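Local coordinates for lipoprotein (Mycoplasma mycoides subsp. capri, PDB 7ADK), which probably acts as a peptidase of the DUF31 family, a group of mycoplasma proteins in the chymotrypsin-like PA clan, at residues L287-Y292 and S463-N468. Residues are numbered along the deposited sequence; the frame is centred on the assembly and turned at random.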
ATOM      1  N   LEU B 287      -9.714  12.866 -14.885  1.00 60.11           N
ATOM      2  CA  LEU B 287     -10.523  12.664 -13.718  1.00 60.11           C
ATOM      3  C   LEU B 287     -10.748  11.170 -13.509  1.00 60.11           C
ATOM      4  O   LEU B 287     -10.357  10.691 -12.439  1.00 60.11           O
ATOM      5  CB  LEU B 287     -11.736  13.646 -13.696  1.00 60.11           C
ATOM      6  CG  LEU B 287     -12.947  13.509 -14.642  1.00 60.11           C
ATOM      7  CD1 LEU B 287     -14.028  12.596 -14.070  1.00 60.11           C
ATOM      8  CD2 LEU B 287     -13.622  14.853 -14.835  1.00 60.11           C
ATOM      9  N   PRO B 288     -11.291  10.396 -14.468  1.00 55.93           N
ATOM     10  CA  PRO B 288     -11.879   9.150 -14.114  1.00 55.93           C
ATOM     11  C   PRO B 288     -10.971   7.952 -14.366  1.00 55.93           C
ATOM     12  O   PRO B 288     -10.540   7.662 -15.487  1.00 55.93           O
ATOM     13  CB  PRO B 288     -13.157   9.082 -14.929  1.00 55.93           C
ATOM     14  CG  PRO B 288     -12.938   9.986 -16.131  1.00 55.93           C
ATOM     15  CD  PRO B 288     -11.571  10.617 -15.871  1.00 55.93           C
ATOM     16  N   ASN B 289     -10.714   7.240 -13.287  1.00 54.99           N
ATOM     17  CA  ASN B 289     -10.455   5.825 -13.333  1.00 54.99           C
ATOM     18  C   ASN B 289     -11.838   5.262 -13.688  1.00 54.99           C
ATOM     19  O   ASN B 289     -12.802   5.527 -12.975  1.00 54.99           O
ATOM     20  CB  ASN B 289     -10.024   5.413 -11.928  1.00 54.99           C
ATOM     21  CG  ASN B 289      -9.826   3.931 -11.729  1.00 54.99           C
ATOM     22  OD1 ASN B 289      -9.822   3.136 -12.647  1.00 54.99           O
ATOM     23  ND2 ASN B 289      -9.634   3.517 -10.507  1.00 54.99           N
ATOM     24  N   GLU B 290     -11.984   4.598 -14.824  1.00 56.92           N
ATOM     25  CA  GLU B 290     -13.299   4.148 -15.297  1.00 56.92           C
ATOM     26  C   GLU B 290     -13.396   2.633 -15.400  1.00 56.92           C
ATOM     27  O   GLU B 290     -12.407   1.950 -15.683  1.00 56.92           O
ATOM     28  CB  GLU B 290     -13.699   4.867 -16.596  1.00 56.92           C
ATOM     29  CG  GLU B 290     -12.696   4.632 -17.737  1.00 56.92           C
ATOM     30  CD  GLU B 290     -13.310   4.651 -19.143  1.00 56.92           C
ATOM     31  OE1 GLU B 290     -14.516   4.972 -19.293  1.00 56.92           O
ATOM     32  OE2 GLU B 290     -12.577   4.312 -20.102  1.00 56.92           O
ATOM     33  N   GLU B 291     -14.610   2.126 -15.188  1.00 57.32           N
ATOM     34  CA  GLU B 291     -14.979   0.716 -15.225  1.00 57.32           C
ATOM     35  C   GLU B 291     -16.214   0.518 -16.111  1.00 57.32           C
ATOM     36  O   GLU B 291     -17.192   1.254 -15.990  1.00 57.32           O
ATOM     37  CB  GLU B 291     -15.271   0.177 -13.811  1.00 57.32           C
ATOM     38  CG  GLU B 291     -14.130   0.273 -12.776  1.00 57.32           C
ATOM     39  CD  GLU B 291     -14.349   1.349 -11.684  1.00 57.32           C
ATOM     40  OE1 GLU B 291     -14.531   2.539 -12.011  1.00 57.32           O
ATOM     41  OE2 GLU B 291     -14.323   1.006 -10.477  1.00 57.32           O
ATOM     42  N   TYR B 292     -16.203  -0.513 -16.954  1.00 62.96           N
ATOM     43  CA  TYR B 292     -17.373  -1.022 -17.666  1.00 62.96           C
ATOM     44  C   TYR B 292     -17.617  -2.482 -17.277  1.00 62.96           C
ATOM     45  O   TYR B 292     -16.740  -3.309 -17.498  1.00 62.96           O
ATOM     46  CB  TYR B 292     -17.155  -0.932 -19.177  1.00 62.96           C
ATOM     47  CG  TYR B 292     -16.937   0.460 -19.713  1.00 62.96           C
ATOM     48  CD1 TYR B 292     -17.993   1.373 -19.658  1.00 62.96           C
ATOM     49  CD2 TYR B 292     -15.687   0.849 -20.237  1.00 62.96           C
ATOM     50  CE1 TYR B 292     -17.848   2.670 -20.153  1.00 62.96           C
ATOM     51  CE2 TYR B 292     -15.526   2.176 -20.693  1.00 62.96           C
ATOM     52  CZ  TYR B 292     -16.599   3.082 -20.652  1.00 62.96           C
ATOM     53  OH  TYR B 292     -16.429   4.373 -21.005  1.00 62.96           O
ATOM     54  N   SER B 463     -18.898   3.310 -14.456  1.00 58.32           N
ATOM     55  CA  SER B 463     -18.512   4.152 -13.320  1.00 58.32           C
ATOM     56  C   SER B 463     -17.322   5.075 -13.609  1.00 58.32           C
ATOM     57  O   SER B 463     -16.507   4.778 -14.470  1.00 58.32           O
ATOM     58  CB  SER B 463     -18.253   3.267 -12.100  1.00 58.32           C
ATOM     59  OG  SER B 463     -18.205   4.029 -10.921  1.00 58.32           O
ATOM     60  N   LEU B 464     -17.243   6.185 -12.873  1.00 55.49           N
ATOM     61  CA  LEU B 464     -16.194   7.210 -12.930  1.00 55.49           C
ATOM     62  C   LEU B 464     -15.669   7.424 -11.510  1.00 55.49           C
ATOM     63  O   LEU B 464     -16.389   7.993 -10.697  1.00 55.49           O
ATOM     64  CB  LEU B 464     -16.841   8.497 -13.471  1.00 55.49           C
ATOM     65  CG  LEU B 464     -17.415   8.427 -14.887  1.00 55.49           C
ATOM     66  CD1 LEU B 464     -18.312   9.626 -15.132  1.00 55.49           C
ATOM     67  CD2 LEU B 464     -16.336   8.431 -15.959  1.00 55.49           C
ATOM     68  N   THR B 465     -14.441   7.029 -11.170  1.00 57.68           N
ATOM     69  CA  THR B 465     -13.815   7.435  -9.894  1.00 57.68           C
ATOM     70  C   THR B 465     -12.658   8.392 -10.090  1.00 57.68           C
ATOM     71  O   THR B 465     -11.729   8.126 -10.844  1.00 57.68           O
ATOM     72  CB  THR B 465     -13.516   6.287  -8.914  1.00 57.68           C
ATOM     73  OG1 THR B 465     -13.016   6.795  -7.694  1.00 57.68           O
ATOM     74  CG2 THR B 465     -12.513   5.233  -9.322  1.00 57.68           C
ATOM     75  N   ARG B 466     -12.735   9.530  -9.408  1.00 56.66           N
ATOM     76  CA  ARG B 466     -11.884  10.692  -9.656  1.00 56.66           C
ATOM     77  C   ARG B 466     -11.503  11.427  -8.385  1.00 56.66           C
ATOM     78  O   ARG B 466     -12.294  11.493  -7.451  1.00 56.66           O
ATOM     79  CB  ARG B 466     -12.601  11.616 -10.652  1.00 56.66           C
ATOM     80  CG  ARG B 466     -13.985  12.117 -10.225  1.00 56.66           C
ATOM     81  CD  ARG B 466     -13.919  13.611  -9.986  1.00 56.66           C
ATOM     82  NE  ARG B 466     -15.043  14.093  -9.199  1.00 56.66           N
ATOM     83  CZ  ARG B 466     -15.094  14.136  -7.890  1.00 56.66           C
ATOM     84  NH1 ARG B 466     -15.986  14.863  -7.312  1.00 56.66           N
ATOM     85  NH2 ARG B 466     -14.278  13.474  -7.133  1.00 56.66           N
ATOM     86  N   LEU B 467     -10.296  11.978  -8.366  1.00 57.44           N
ATOM     87  CA  LEU B 467      -9.738  12.801  -7.289  1.00 57.44           C
ATOM     88  C   LEU B 467     -10.468  14.146  -7.241  1.00 57.44           C
ATOM     89  O   LEU B 467     -10.594  14.788  -8.285  1.00 57.44           O
ATOM     90  CB  LEU B 467      -8.237  12.928  -7.602  1.00 57.44           C
ATOM     91  CG  LEU B 467      -7.334  13.541  -6.530  1.00 57.44           C
ATOM     92  CD1 LEU B 467      -7.482  12.856  -5.179  1.00 57.44           C
ATOM     93  CD2 LEU B 467      -5.874  13.373  -6.942  1.00 57.44           C
ATOM     94  N   ASN B 468     -11.014  14.548  -6.092  1.00 62.86           N
ATOM     95  CA  ASN B 468     -11.781  15.788  -6.023  1.00 62.86           C
ATOM     96  C   ASN B 468     -10.890  17.033  -6.054  1.00 62.86           C
ATOM     97  O   ASN B 468      -9.775  17.042  -5.537  1.00 62.86           O
ATOM     98  CB  ASN B 468     -12.872  15.808  -4.932  1.00 62.86           C
ATOM     99  CG  ASN B 468     -12.573  15.276  -3.550  1.00 62.86           C
ATOM    100  OD1 ASN B 468     -11.646  15.685  -2.877  1.00 62.86           O
ATOM    101  ND2 ASN B 468     -13.400  14.406  -3.036  1.00 62.86           N
TER
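Asn289 and Thr465 face each other as an antiparallel hydrogen-bonded pair, with side chains side by side and pointing the same way. Thr465 CG2 lies 3.6 Å from both CB and ND2 of Asn289. Thr465 holds OG1 opposite its backbone N (chi1 -176°), which leaves CG2 as the branch that meets the asparagine. The polar ends share Asn480, whose OD1 accepts from Asn289 ND2 and whose ND2 bonds Thr465 OG1, tying the two strands together through one amide. Between the same two residues, Asn289 N bonds Thr465 O (2.8 Å) and Thr465 N bonds Asn289 O (2.9 Å). The next hydrogen-bonded pair, Glu291 with Ser463, has Ser463 N to Glu291 O at 3.1 Å and a weak return bond. On the Asn289 face, Glu291 bends at chi2 (107°), bringing OE1 to 3.8 Å from Ser463 CB; its OE2 forms a salt bridge with Lys488, while Ser463 OG bonds Thr490 OG1. On the other face, where Glu290 and Leu464 form a non-hydrogen-bonded pair, Leu464 CD2 lies 3.4 Å from Pro288 CB, the two side chains side by side. Beyond it Leu287 CD1 touches Arg466 CB at 3.8 Å, the two side chains crossing at a slant; the guanidinium leads away to the carbonyls of Lys581 and Ile582. Pro288 also touches Phe445 of strand 442-447. Strand 289-293 thus lies between 421-433 and 461-467, which itself pairs with 486-493, in a curled antiparallel sheet consistent with a PA-clan barrel.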